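Local coordinates for alginate biosynthesis protein AlgX (PDB 4KNC) that takes part in the O-acetylation of the exopolysaccharide alginate and protects the polymer from degradation as it crosses the periplasm, at residues Val84-Arg89 and Ala142-Gly147; His149-His154 and Thr242-Pro247; Gly155-Ala160 and Ala252-Glu257; Val186-Lys191 and Tyr211-Glu216. One frame throughout, in Å; residues are numbered along the deposited sequence.

Contact 1: Val84-Arg89 and Ala142-Gly147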
loop_
_atom_site.group_PDB
_atom_site.type_symbol
_atom_site.label_atom_id
_atom_site.label_comp_id
_atom_site.label_asym_id
_atom_site.label_seq_id
_atom_site.Cartn_x
_atom_site.Cartn_y
_atom_site.Cartn_z
ATOM N N VAL A 84 3.922 -8.398 -2.556
ATOM C CA VAL A 84 3.181 -9.416 -1.840
ATOM C C VAL A 84 1.697 -9.179 -2.089
ATOM O O VAL A 84 1.096 -8.260 -1.528
ATOM C CB VAL A 84 3.499 -9.383 -0.354
ATOM C CG1 VAL A 84 2.488 -10.247 0.424
ATOM C CG2 VAL A 84 4.950 -9.878 -0.129
ATOM N N TYR A 85 1.125 -9.993 -2.966
ATOM C CA TYR A 85 -0.255 -9.851 -3.401
ATOM C C TYR A 85 -1.084 -10.802 -2.550
ATOM O O TYR A 85 -1.238 -11.978 -2.891
ATOM C CB TYR A 85 -0.342 -10.248 -4.874
ATOM C CG TYR A 85 -1.589 -9.828 -5.648
ATOM C CD1 TYR A 85 -2.044 -8.504 -5.644
ATOM C CD2 TYR A 85 -2.276 -10.752 -6.433
ATOM C CE1 TYR A 85 -3.164 -8.124 -6.392
ATOM C CE2 TYR A 85 -3.395 -10.383 -7.181
ATOM C CZ TYR A 85 -3.832 -9.075 -7.150
ATOM O OH TYR A 85 -4.933 -8.732 -7.888
ATOM N N GLN A 86 -1.580 -10.302 -1.421
ATOM C CA GLN A 86 -2.225 -11.166 -0.424
ATOM C C GLN A 86 -3.428 -11.895 -1.039
ATOM O O GLN A 86 -4.309 -11.280 -1.629
ATOM C CB GLN A 86 -2.656 -10.345 0.799
ATOM C CG GLN A 86 -2.906 -11.197 2.055
ATOM C CD GLN A 86 -3.584 -10.405 3.182
ATOM O OE1 GLN A 86 -4.342 -9.463 2.926
ATOM N NE2 GLN A 86 -3.306 -10.785 4.428
ATOM N N PRO A 87 -3.443 -13.224 -0.943
ATOM C CA PRO A 87 -4.527 -13.982 -1.583
ATOM C C PRO A 87 -5.857 -13.886 -0.817
ATOM O O PRO A 87 -5.886 -13.501 0.349
ATOM C CB PRO A 87 -3.996 -15.417 -1.582
ATOM C CG PRO A 87 -3.024 -15.459 -0.411
ATOM C CD PRO A 87 -2.382 -14.093 -0.395
ATOM N N THR A 88 -6.955 -14.235 -1.469
ATOM C CA THR A 88 -8.262 -14.054 -0.834
ATOM C C THR A 88 -8.544 -15.105 0.239
ATOM O O THR A 88 -7.917 -16.169 0.283
ATOM C CB THR A 88 -9.403 -13.999 -1.869
ATOM O OG1 THR A 88 -9.374 -15.175 -2.692
ATOM C CG2 THR A 88 -9.257 -12.750 -2.760
ATOM N N ARG A 89 -9.475 -14.786 1.122
ATOM C CA ARG A 89 -9.904 -15.716 2.149
ATOM C C ARG A 89 -10.564 -16.909 1.481
ATOM O O ARG A 89 -10.500 -18.023 1.980
ATOM C CB ARG A 89 -10.869 -15.022 3.129
ATOM C CG ARG A 89 -10.231 -13.813 3.825
ATOM C CD ARG A 89 -11.223 -13.027 4.701
ATOM N NE ARG A 89 -11.554 -13.715 5.953
ATOM C CZ ARG A 89 -12.664 -14.424 6.151
ATOM N NH1 ARG A 89 -13.560 -14.553 5.172
ATOM N NH2 ARG A 89 -12.881 -14.997 7.332
ATOM N N ALA A 142 -5.744 -21.863 11.277
ATOM C CA ALA A 142 -6.273 -21.276 10.050
ATOM C C ALA A 142 -5.473 -20.052 9.602
ATOM O O ALA A 142 -5.065 -19.229 10.428
ATOM C CB ALA A 142 -7.735 -20.899 10.254
ATOM N N TYR A 143 -5.255 -19.933 8.295
ATOM C CA TYR A 143 -4.511 -18.802 7.728
ATOM C C TYR A 143 -5.176 -17.468 8.129
ATOM O O TYR A 143 -4.504 -16.539 8.603
ATOM C CB TYR A 143 -4.455 -18.967 6.209
ATOM C CG TYR A 143 -3.654 -17.951 5.415
ATOM C CD1 TYR A 143 -4.174 -16.695 5.131
ATOM C CD2 TYR A 143 -2.409 -18.285 4.869
ATOM C CE1 TYR A 143 -3.459 -15.772 4.386
ATOM C CE2 TYR A 143 -1.694 -17.372 4.110
ATOM C CZ TYR A 143 -2.224 -16.108 3.877
ATOM O OH TYR A 143 -1.527 -15.171 3.130
ATOM N N TYR A 144 -6.498 -17.402 7.977
ATOM C CA TYR A 144 -7.282 -16.187 8.277
ATOM C C TYR A 144 -8.090 -16.253 9.567
ATOM O O TYR A 144 -8.507 -17.332 9.987
ATOM C CB TYR A 144 -8.256 -15.897 7.135
ATOM C CG TYR A 144 -7.647 -15.093 6.006
ATOM C CD1 TYR A 144 -7.413 -13.729 6.157
ATOM C CD2 TYR A 144 -7.306 -15.694 4.788
ATOM C CE1 TYR A 144 -6.857 -12.977 5.138
ATOM C CE2 TYR A 144 -6.746 -14.946 3.751
ATOM C CZ TYR A 144 -6.522 -13.586 3.941
ATOM O OH TYR A 144 -5.972 -12.814 2.948
ATOM N N PHE A 145 -8.331 -15.098 10.189
ATOM C CA PHE A 145 -9.322 -15.027 11.258
ATOM C C PHE A 145 -10.696 -15.424 10.704
ATOM O O PHE A 145 -10.984 -15.211 9.518
ATOM C CB PHE A 145 -9.383 -13.630 11.900
ATOM C CG PHE A 145 -8.211 -13.313 12.811
ATOM C CD1 PHE A 145 -8.183 -13.771 14.127
ATOM C CD2 PHE A 145 -7.137 -12.556 12.348
ATOM C CE1 PHE A 145 -7.101 -13.479 14.965
ATOM C CE2 PHE A 145 -6.060 -12.256 13.171
ATOM C CZ PHE A 145 -6.046 -12.717 14.490
ATOM N N LYS A 146 -11.524 -16.001 11.575
ATOM C CA LYS A 146 -12.885 -16.448 11.253
ATOM C C LYS A 146 -13.788 -15.371 10.679
ATOM O O LYS A 146 -14.558 -15.630 9.755
ATOM C CB LYS A 146 -13.569 -17.012 12.508
ATOM C CG LYS A 146 -12.951 -18.307 13.010
ATOM C CD LYS A 146 -13.653 -18.795 14.278
ATOM C CE LYS A 146 -13.211 -20.192 14.646
ATOM N NZ LYS A 146 -13.948 -20.663 15.847
ATOM N N GLY A 147 -13.714 -14.174 11.251
ATOM C CA GLY A 147 -14.635 -13.110 10.891
ATOM C C GLY A 147 -13.917 -11.786 10.714
ATOM O O GLY A 147 -14.427 -10.737 11.099
#
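Q86, the first residue along V84-R89 to touch A142-G147, lays its amide end beside the hydroxyl of Y144, with Q86 CD 3.4 Å from Y144 OH. A chi1 of -161° swings Q86 CG away from the backbone N and the chain beyond is extended, which carries the amide past the Y144 hydroxyl to its main polar partner, N244 OD1. Next, P87 serves both tyrosines. The P87 ring and the Y143 side chain cross at about a right angle, P87 CD lying 3.8 Å from Y143 OH, a hydroxyl that is itself hydrogen-bonded to S159. The P87 carbonyl accepts from the other tyrosine: Y144 OH donates a hydrogen bond to P87 O at 2.7 Å, nearly in line with the C=O bond. This part of the chain follows edge strand 80-85 of the parallel sheet in the SGNH hydrolase-like domain, and T88 caps the helix that comes next. The loop it meets, A142-G147, runs just ahead of the inferred active-site residues D148 and H150. R89, in the first turn of that helix, sets its CG over the centre of the Y144 ring, 3.4 Å from the centroid, a CH-pi contact that covers one face of the ring. A bend at chi3 (74°) turns the guanidinium toward the loop, where R89 NH2 donates to F145 O at 2.9 Å, the acceptor lying in the guanidinium plane. R89 NH1 is salt-bridged to D52.

Contact 2: His149-His154 and Thr242-Pro247; sequences HHWTPH and TSNSGP
N244, H150 and W151 carry most of the surface buried between T242-P247 and H149-H154, and they meet at a probable Ser-His-Asp triad of the SGNH hydrolase fold, with S243 the inferred nucleophile, H150 the inferred proton acceptor and D148 the inferred acid. N244, the largest contributor, follows S243 in a 3-10 turn and points its CG anti to the carbonyl carbon (chi1 -75°), which places the amide against the chain at H150 and W151. Its OD1 lies 3.5 Å above the W151 ring plane, toward the rim, with the amide and indole planes almost perpendicular. The same oxygen takes its main hydrogen bond from Q86 NE2 and a weak one from W151 N, while N244 ND2 leans on T242 OG1 through another weak bond. T242 OG1 also accepts from N244 N, closing an ST turn. W151 grips the backbone of the turn as well: W151 NE1 donates to N244 O at 2.9 Å, with the acceptor close to the indole plane. Thus one residue of the turn is held by both its side chain and its carbonyl. The H150 ring is set from its far side by D148, bonded to H150 ND1, and lies stacked with Y249. At its near edge H150 NE2 and S243 OG stand only 2.5 Å apart, a very short hydrogen bond in which either atom could be the donor.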
loop_
_atom_site.group_PDB
_atom_site.type_symbol
_atom_site.label_atom_id
_atom_site.label_comp_id
_atom_site.label_asym_id
_atom_site.label_seq_id
_atom_site.Cartn_x
_atom_site.Cartn_y
_atom_site.Cartn_z
ATOM N N HIS A 149 -10.636 -9.593 8.166
ATOM C CA HIS A 149 -9.893 -9.525 6.909
ATOM C C HIS A 149 -8.370 -9.702 7.086
ATOM O O HIS A 149 -7.639 -9.797 6.111
ATOM C CB HIS A 149 -10.198 -8.195 6.190
ATOM C CG HIS A 149 -9.816 -6.978 6.977
ATOM N ND1 HIS A 149 -10.456 -6.619 8.147
ATOM C CD2 HIS A 149 -8.871 -6.030 6.763
ATOM C CE1 HIS A 149 -9.913 -5.510 8.622
ATOM N NE2 HIS A 149 -8.952 -5.130 7.799
ATOM N N HIS A 150 -7.890 -9.721 8.324
ATOM C CA HIS A 150 -6.463 -9.932 8.576
ATOM C C HIS A 150 -6.134 -11.418 8.594
ATOM O O HIS A 150 -6.970 -12.233 8.993
ATOM C CB HIS A 150 -6.040 -9.316 9.914
ATOM C CG HIS A 150 -6.153 -7.825 9.949
ATOM N ND1 HIS A 150 -7.221 -7.178 10.537
ATOM C CD2 HIS A 150 -5.352 -6.855 9.447
ATOM C CE1 HIS A 150 -7.064 -5.871 10.401
ATOM N NE2 HIS A 150 -5.944 -5.649 9.738
ATOM N N TRP A 151 -4.927 -11.771 8.152
ATOM C CA TRP A 151 -4.408 -13.103 8.417
ATOM C C TRP A 151 -4.123 -13.222 9.911
ATOM O O TRP A 151 -3.928 -12.219 10.588
ATOM C CB TRP A 151 -3.137 -13.414 7.580
ATOM C CG TRP A 151 -2.071 -12.332 7.506
ATOM C CD1 TRP A 151 -1.824 -11.327 8.415
ATOM C CD2 TRP A 151 -1.106 -12.158 6.452
ATOM N NE1 TRP A 151 -0.769 -10.547 7.989
ATOM C CE2 TRP A 151 -0.315 -11.037 6.786
ATOM C CE3 TRP A 151 -0.847 -12.836 5.253
ATOM C CZ2 TRP A 151 0.715 -10.580 5.958
ATOM C CZ3 TRP A 151 0.164 -12.379 4.440
ATOM C CH2 TRP A 151 0.945 -11.268 4.800
ATOM N N THR A 152 -4.123 -14.441 10.429
ATOM C CA THR A 152 -3.609 -14.675 11.771
ATOM C C THR A 152 -2.081 -14.623 11.683
ATOM O O THR A 152 -1.528 -14.657 10.581
ATOM C CB THR A 152 -3.989 -16.070 12.265
ATOM O OG1 THR A 152 -3.462 -17.062 11.360
ATOM C CG2 THR A 152 -5.509 -16.205 12.366
ATOM N N PRO A 153 -1.392 -14.536 12.835
ATOM C CA PRO A 153 0.066 -14.681 12.811
ATOM C C PRO A 153 0.546 -15.948 12.094
ATOM O O PRO A 153 1.513 -15.843 11.359
ATOM C CB PRO A 153 0.432 -14.706 14.285
ATOM C CG PRO A 153 -0.598 -13.784 14.894
ATOM C CD PRO A 153 -1.869 -14.052 14.145
ATOM N N HIS A 154 -0.121 -17.085 12.267
ATOM C CA HIS A 154 0.247 -18.299 11.530
ATOM C C HIS A 154 0.162 -18.122 10.002
ATOM O O HIS A 154 1.058 -18.553 9.263
ATOM C CB HIS A 154 -0.586 -19.496 12.003
ATOM C CG HIS A 154 -0.101 -20.096 13.292
ATOM N ND1 HIS A 154 0.966 -20.971 13.352
ATOM C CD2 HIS A 154 -0.542 -19.955 14.566
ATOM C CE1 HIS A 154 1.172 -21.327 14.607
ATOM N NE2 HIS A 154 0.269 -20.728 15.363
ATOM N N THR A 242 0.144 -2.593 4.670
ATOM C CA THR A 242 -1.091 -2.210 5.336
ATOM C C THR A 242 -1.057 -2.633 6.799
ATOM O O THR A 242 0.001 -3.002 7.322
ATOM C CB THR A 242 -2.268 -2.920 4.676
ATOM O OG1 THR A 242 -2.155 -4.332 4.917
ATOM C CG2 THR A 242 -2.265 -2.652 3.158
ATOM N N SER A 243 -2.217 -2.608 7.457
ATOM C CA SER A 243 -2.303 -3.111 8.823
ATOM C C SER A 243 -1.829 -4.571 8.885
ATOM O O SER A 243 -1.269 -4.983 9.889
ATOM C CB SER A 243 -3.719 -2.933 9.421
ATOM O OG SER A 243 -4.681 -3.745 8.772
ATOM N N ASN A 244 -2.003 -5.327 7.793
ATOM C CA ASN A 244 -1.490 -6.716 7.715
ATOM C C ASN A 244 0.013 -6.897 7.994
ATOM O O ASN A 244 0.441 -7.963 8.481
ATOM C CB ASN A 244 -1.832 -7.366 6.365
ATOM C CG ASN A 244 -3.297 -7.767 6.259
ATOM O OD1 ASN A 244 -3.708 -8.814 6.772
ATOM N ND2 ASN A 244 -4.092 -6.938 5.591
ATOM N N SER A 245 0.811 -5.878 7.673
ATOM C CA SER A 245 2.245 -5.913 7.983
ATOM C C SER A 245 2.534 -5.272 9.338
ATOM O O SER A 245 3.699 -5.061 9.705
ATOM C CB SER A 245 3.087 -5.233 6.891
ATOM O OG SER A 245 2.933 -5.851 5.622
ATOM N N GLY A 246 1.468 -4.989 10.085
ATOM C CA GLY A 246 1.588 -4.411 11.414
ATOM C C GLY A 246 2.172 -5.377 12.433
ATOM O O GLY A 246 2.177 -6.580 12.226
ATOM N N PRO A 247 2.662 -4.839 13.551
ATOM C CA PRO A 247 3.347 -5.594 14.608
ATOM C C PRO A 247 2.543 -6.769 15.161
ATOM O O PRO A 247 3.123 -7.806 15.455
ATOM C CB PRO A 247 3.561 -4.543 15.697
ATOM C CG PRO A 247 3.610 -3.244 14.949
ATOM C CD PRO A 247 2.614 -3.395 13.841
#

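Contact 3: Gly155-Ala160 and Ala252-Glu257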
loop_
_atom_site.group_PDB
_atom_site.type_symbol
_atom_site.label_atom_id
_atom_site.label_comp_id
_atom_site.label_asym_id
_atom_site.label_seq_id
_atom_site.Cartn_x
_atom_site.Cartn_y
_atom_site.Cartn_z
ATOM N N GLY A 155 -0.899 -17.461 9.535
ATOM C CA GLY A 155 -1.038 -17.135 8.123
ATOM C C GLY A 155 0.109 -16.264 7.625
ATOM O O GLY A 155 0.690 -16.515 6.556
ATOM N N ALA A 156 0.432 -15.233 8.406
ATOM C CA ALA A 156 1.543 -14.343 8.088
ATOM C C ALA A 156 2.869 -15.109 8.045
ATOM O O ALA A 156 3.740 -14.799 7.249
ATOM C CB ALA A 156 1.624 -13.209 9.113
ATOM N N ARG A 157 3.007 -16.104 8.915
ATOM C CA ARG A 157 4.234 -16.886 9.021
ATOM C C ARG A 157 4.426 -17.770 7.785
ATOM O O ARG A 157 5.497 -17.763 7.154
ATOM C CB ARG A 157 4.214 -17.730 10.305
ATOM C CG ARG A 157 5.426 -18.671 10.444
ATOM C CD ARG A 157 5.353 -19.497 11.746
ATOM N NE ARG A 157 6.418 -20.493 11.807
ATOM C CZ ARG A 157 6.380 -21.657 11.164
ATOM N NH1 ARG A 157 5.319 -21.962 10.424
ATOM N NH2 ARG A 157 7.401 -22.513 11.253
ATOM N N ARG A 158 3.378 -18.511 7.429
ATOM C CA ARG A 158 3.432 -19.374 6.246
ATOM C C ARG A 158 3.644 -18.533 4.998
ATOM O O ARG A 158 4.286 -18.977 4.044
ATOM C CB ARG A 158 2.164 -20.237 6.103
ATOM C CG ARG A 158 1.966 -21.255 7.246
ATOM C CD ARG A 158 0.948 -22.360 6.926
ATOM N NE ARG A 158 -0.454 -21.926 6.983
ATOM C CZ ARG A 158 -1.202 -21.896 8.090
ATOM N NH1 ARG A 158 -2.469 -21.482 8.032
ATOM N NH2 ARG A 158 -0.693 -22.257 9.259
ATOM N N SER A 159 3.102 -17.318 4.990
ATOM C CA SER A 159 3.324 -16.433 3.851
ATOM C C SER A 159 4.778 -15.961 3.789
ATOM O O SER A 159 5.411 -15.903 2.718
ATOM C CB SER A 159 2.385 -15.227 3.945
ATOM O OG SER A 159 1.044 -15.662 3.974
ATOM N N ALA A 160 5.305 -15.601 4.951
ATOM C CA ALA A 160 6.650 -15.058 5.006
ATOM C C ALA A 160 7.713 -16.117 4.632
ATOM O O ALA A 160 8.774 -15.782 4.092
ATOM C CB ALA A 160 6.923 -14.453 6.375
ATOM N N ALA A 252 6.714 -8.897 9.363
ATOM C CA ALA A 252 8.129 -8.494 9.246
ATOM C C ALA A 252 9.085 -9.400 10.048
ATOM O O ALA A 252 10.168 -9.746 9.580
ATOM C CB ALA A 252 8.308 -7.054 9.662
ATOM N N GLY A 253 8.679 -9.790 11.254
ATOM C CA GLY A 253 9.501 -10.665 12.079
ATOM C C GLY A 253 9.704 -12.040 11.459
ATOM O O GLY A 253 10.816 -12.581 11.461
ATOM N N PHE A 254 8.639 -12.616 10.912
ATOM C CA PHE A 254 8.787 -13.897 10.227
ATOM C C PHE A 254 9.644 -13.754 8.964
ATOM O O PHE A 254 10.418 -14.647 8.633
ATOM C CB PHE A 254 7.424 -14.501 9.908
ATOM C CG PHE A 254 6.602 -14.824 11.144
ATOM C CD1 PHE A 254 7.136 -15.591 12.171
ATOM C CD2 PHE A 254 5.306 -14.345 11.278
ATOM C CE1 PHE A 254 6.381 -15.890 13.313
ATOM C CE2 PHE A 254 4.553 -14.631 12.415
ATOM C CZ PHE A 254 5.094 -15.408 13.428
ATOM N N LEU A 255 9.513 -12.628 8.262
ATOM C CA LEU A 255 10.400 -12.376 7.134
ATOM C C LEU A 255 11.855 -12.412 7.584
ATOM O O LEU A 255 12.694 -13.028 6.924
ATOM C CB LEU A 255 10.095 -11.047 6.463
ATOM C CG LEU A 255 8.810 -10.990 5.629
ATOM C CD1 LEU A 255 8.475 -9.548 5.239
ATOM C CD2 LEU A 255 8.935 -11.847 4.384
ATOM N N GLU A 256 12.167 -11.762 8.702
ATOM C CA GLU A 256 13.553 -11.784 9.183
ATOM C C GLU A 256 13.981 -13.198 9.556
ATOM O O GLU A 256 15.085 -13.625 9.220
ATOM C CB GLU A 256 13.745 -10.862 10.382
ATOM C CG GLU A 256 13.506 -9.391 10.087
ATOM C CD GLU A 256 13.400 -8.573 11.350
ATOM O OE1 GLU A 256 12.965 -9.144 12.369
ATOM O OE2 GLU A 256 13.756 -7.374 11.327
ATOM N N GLU A 257 13.099 -13.920 10.241
ATOM C CA GLU A 257 13.426 -15.254 10.706
ATOM C C GLU A 257 13.785 -16.141 9.524
ATOM O O GLU A 257 14.829 -16.783 9.517
ATOM C CB GLU A 257 12.275 -15.886 11.502
ATOM C CG GLU A 257 12.613 -17.306 11.898
ATOM C CD GLU A 257 11.481 -18.055 12.559
ATOM O OE1 GLU A 257 10.440 -17.436 12.889
ATOM O OE2 GLU A 257 11.646 -19.281 12.745
HETATM O O HOH W 1 8.251 -19.088 13.380
#
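F254 and A160 close the tight half of the packing between helices 153-169 and 251-259, two helices of the SGNH hydrolase-like domain whose short segments run in broadly the same direction, 37° apart, with axes 8.5 Å from each other at closest approach. At the small A160 the backbones come near: A160 CB lies 3.6 Å from F254 CB and 3.8 Å from L255 CD2, so one alanine touches two successive residues of the partner helix. One turn earlier, the F254 ring spreads against the first helix, its CD2 approaching A156 while R157 CB sits over the ring centre, 3.7 Å from the centroid in a CH-pi contact. F215 touches the ring too, and S183 the F254 side chain. The other side of the contact is polar and looser. R157 extends its chain, with CG anti to the backbone N (chi1 176°), across the ring at about a right angle, and takes its guanidinium beyond the apolar patch. There it makes no direct bond with E257, whose OE1 is also hydrogen-bonded to S183 OG. Instead a single water spans the gap, accepting from R157 NE and donating to E257 OE1, each at 2.8 Å.

Contact 4: Val186-Lys191 and Tyr211-Glu216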
loop_
_atom_site.group_PDB
_atom_site.type_symbol
_atom_site.label_atom_id
_atom_site.label_comp_id
_atom_site.label_asym_id
_atom_site.label_seq_id
_atom_site.Cartn_x
_atom_site.Cartn_y
_atom_site.Cartn_z
ATOM N N VAL A 186 4.784 -14.680 22.545
ATOM C CA VAL A 186 4.979 -13.812 23.693
ATOM C C VAL A 186 3.676 -13.485 24.407
ATOM O O VAL A 186 3.669 -12.733 25.381
ATOM C CB VAL A 186 5.629 -12.499 23.275
ATOM C CG1 VAL A 186 7.039 -12.757 22.742
ATOM C CG2 VAL A 186 4.753 -11.794 22.227
ATOM N N GLY A 187 2.575 -14.040 23.917
ATOM C CA GLY A 187 1.269 -13.745 24.476
ATOM C C GLY A 187 0.166 -14.236 23.567
ATOM O O GLY A 187 0.423 -14.964 22.609
ATOM N N LEU A 188 -1.070 -13.855 23.878
ATOM C CA LEU A 188 -2.189 -14.180 23.017
ATOM C C LEU A 188 -2.675 -12.904 22.338
ATOM O O LEU A 188 -2.588 -11.817 22.908
ATOM C CB LEU A 188 -3.319 -14.837 23.814
ATOM C CG LEU A 188 -2.973 -16.107 24.598
ATOM C CD1 LEU A 188 -4.145 -16.491 25.501
ATOM C CD2 LEU A 188 -2.597 -17.274 23.678
ATOM N N LEU A 189 -3.149 -13.038 21.104
ATOM C CA LEU A 189 -3.673 -11.902 20.361
ATOM C C LEU A 189 -5.190 -12.028 20.305
ATOM O O LEU A 189 -5.726 -13.015 19.802
ATOM C CB LEU A 189 -3.076 -11.865 18.939
ATOM C CG LEU A 189 -3.660 -10.855 17.938
ATOM C CD1 LEU A 189 -3.374 -9.417 18.358
ATOM C CD2 LEU A 189 -3.157 -11.078 16.526
ATOM N N SER A 190 -5.890 -11.035 20.829
ATOM C CA SER A 190 -7.340 -11.086 20.826
ATOM C C SER A 190 -7.897 -10.362 19.610
ATOM O O SER A 190 -7.467 -9.257 19.290
ATOM C CB SER A 190 -7.893 -10.431 22.090
ATOM O OG SER A 190 -7.565 -9.054 22.113
ATOM N N LYS A 191 -8.872 -10.966 18.944
ATOM C CA LYS A 191 -9.555 -10.255 17.870
ATOM C C LYS A 191 -11.033 -10.578 17.786
ATOM O O LYS A 191 -11.427 -11.737 17.659
ATOM C CB LYS A 191 -8.904 -10.519 16.506
ATOM C CG LYS A 191 -9.515 -9.627 15.407
ATOM C CD LYS A 191 -8.671 -9.588 14.157
ATOM C CE LYS A 191 -7.391 -8.810 14.378
ATOM N NZ LYS A 191 -7.611 -7.358 14.235
ATOM N N TYR A 211 -8.863 -15.673 20.187
ATOM C CA TYR A 211 -7.570 -15.507 20.833
ATOM C C TYR A 211 -6.591 -16.446 20.170
ATOM O O TYR A 211 -6.760 -17.652 20.257
ATOM C CB TYR A 211 -7.666 -15.834 22.321
ATOM C CG TYR A 211 -8.338 -14.738 23.105
ATOM C CD1 TYR A 211 -9.721 -14.647 23.166
ATOM C CD2 TYR A 211 -7.588 -13.770 23.755
ATOM C CE1 TYR A 211 -10.337 -13.624 23.878
ATOM C CE2 TYR A 211 -8.193 -12.747 24.461
ATOM C CZ TYR A 211 -9.558 -12.677 24.519
ATOM O OH TYR A 211 -10.142 -11.652 25.230
ATOM N N VAL A 212 -5.591 -15.891 19.486
ATOM C CA VAL A 212 -4.577 -16.701 18.813
ATOM C C VAL A 212 -3.190 -16.396 19.364
ATOM O O VAL A 212 -3.007 -15.429 20.112
ATOM C CB VAL A 212 -4.568 -16.452 17.287
ATOM C CG1 VAL A 212 -5.906 -16.838 16.688
ATOM C CG2 VAL A 212 -4.249 -14.983 16.977
ATOM N N ASP A 213 -2.220 -17.221 18.983
ATOM C CA ASP A 213 -0.824 -17.039 19.391
ATOM C C ASP A 213 -0.232 -15.740 18.844
ATOM O O ASP A 213 -0.307 -15.468 17.642
ATOM C CB ASP A 213 0.016 -18.215 18.900
ATOM C CG ASP A 213 -0.401 -19.528 19.522
ATOM O OD1 ASP A 213 -0.832 -19.513 20.700
ATOM O OD2 ASP A 213 -0.292 -20.571 18.829
ATOM N N ARG A 214 0.337 -14.925 19.721
ATOM C CA ARG A 214 1.041 -13.729 19.257
ATOM C C ARG A 214 2.560 -13.947 19.282
ATOM O O ARG A 214 3.087 -14.490 20.244
ATOM C CB ARG A 214 0.666 -12.529 20.114
ATOM C CG ARG A 214 1.145 -11.218 19.536
ATOM C CD ARG A 214 0.539 -10.026 20.267
ATOM N NE ARG A 214 0.988 -9.951 21.653
ATOM C CZ ARG A 214 2.179 -9.493 22.028
ATOM N NH1 ARG A 214 3.052 -9.080 21.111
ATOM N NH2 ARG A 214 2.508 -9.460 23.316
ATOM N N PHE A 215 3.261 -13.519 18.236
ATOM C CA PHE A 215 4.704 -13.758 18.140
ATOM C C PHE A 215 5.533 -12.486 18.041
ATOM O O PHE A 215 5.095 -11.482 17.481
ATOM C CB PHE A 215 5.023 -14.632 16.916
ATOM C CG PHE A 215 4.459 -16.025 17.004
ATOM C CD1 PHE A 215 3.160 -16.289 16.606
ATOM C CD2 PHE A 215 5.221 -17.064 17.498
ATOM C CE1 PHE A 215 2.638 -17.558 16.692
ATOM C CE2 PHE A 215 4.704 -18.346 17.592
ATOM C CZ PHE A 215 3.414 -18.593 17.186
ATOM N N GLU A 216 6.750 -12.559 18.563
ATOM C CA GLU A 216 7.763 -11.537 18.314
ATOM C C GLU A 216 9.091 -12.168 17.879
ATOM O O GLU A 216 9.370 -13.334 18.185
ATOM C CB GLU A 216 7.953 -10.652 19.540
ATOM C CG GLU A 216 6.714 -9.816 19.850
ATOM C CD GLU A 216 6.910 -8.886 21.023
ATOM O OE1 GLU A 216 7.953 -8.994 21.709
ATOM O OE2 GLU A 216 6.013 -8.046 21.259
#
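L189 and V212 form the regular heart of this two-stranded antiparallel ribbon, built from strands 180-191 and 210-220, and they satisfy each other's backbone twice over. L189 N donates to V212 O at 2.6 Å in an almost straight bond (173°), and V212 N returns one to L189 O at 2.9 Å. Their side chains point the same way and lie side by side, L189 CB 3.9 Å from V212 CG2, on the face that meets P153 of helix 153-169 and F145. Toward the start of V186-K191 the pairing is less regular, because the chain turns a corner at G187. Even so, R214 keeps both backbone groups occupied: R214 N donates to G187 O at 2.9 Å, and R214 O accepts from V186 N. The R214 side chain bends at chi3 (65°) and aims NH1 at its own strand, forming a salt bridge with E216 OE2 at 3.1 Å; E216 OE2 lies in the guanidinium plane, while NH1 meets that oxygen from above the carboxylate plane. V186 CG2 rides over a face of the same guanidinium, an apolar methyl laid on a charged group already engaged at its edge. The D213 carboxylate is salt-bridged to R185. At the other end, S190 CB lies 3.3 Å from Y211 CE2, with S190 CA over the face of the Y211 ring, offset toward the rim. Backbone bonds thus supply the cohesion between the strands, while R214 pairs with E216 on its own strand and D213 with R185 of the partner strand, in a ribbon that lies at the surface.

Contacts 1, 2 and 3 are buried, whereas contact 4 lies at the surface, and their chemistry follows that division. Contact 2 is the most polar, a network of bonds involving side chains around the inferred catalytic pair; contact 1 mixes carbonyl acceptors with a ring face; contact 3 is chiefly apolar, with its bridging water at one side; contact 4 relies on backbone pairing. Contacts 2 and 3 share helix 153-169, W151 packing on A156 and S159. Contact 1 joins both, through Y143 O to T152 N and Y143 OH to S159 OG. Contact 4 leans on all three, with F145, P153 and F254 touching its strands.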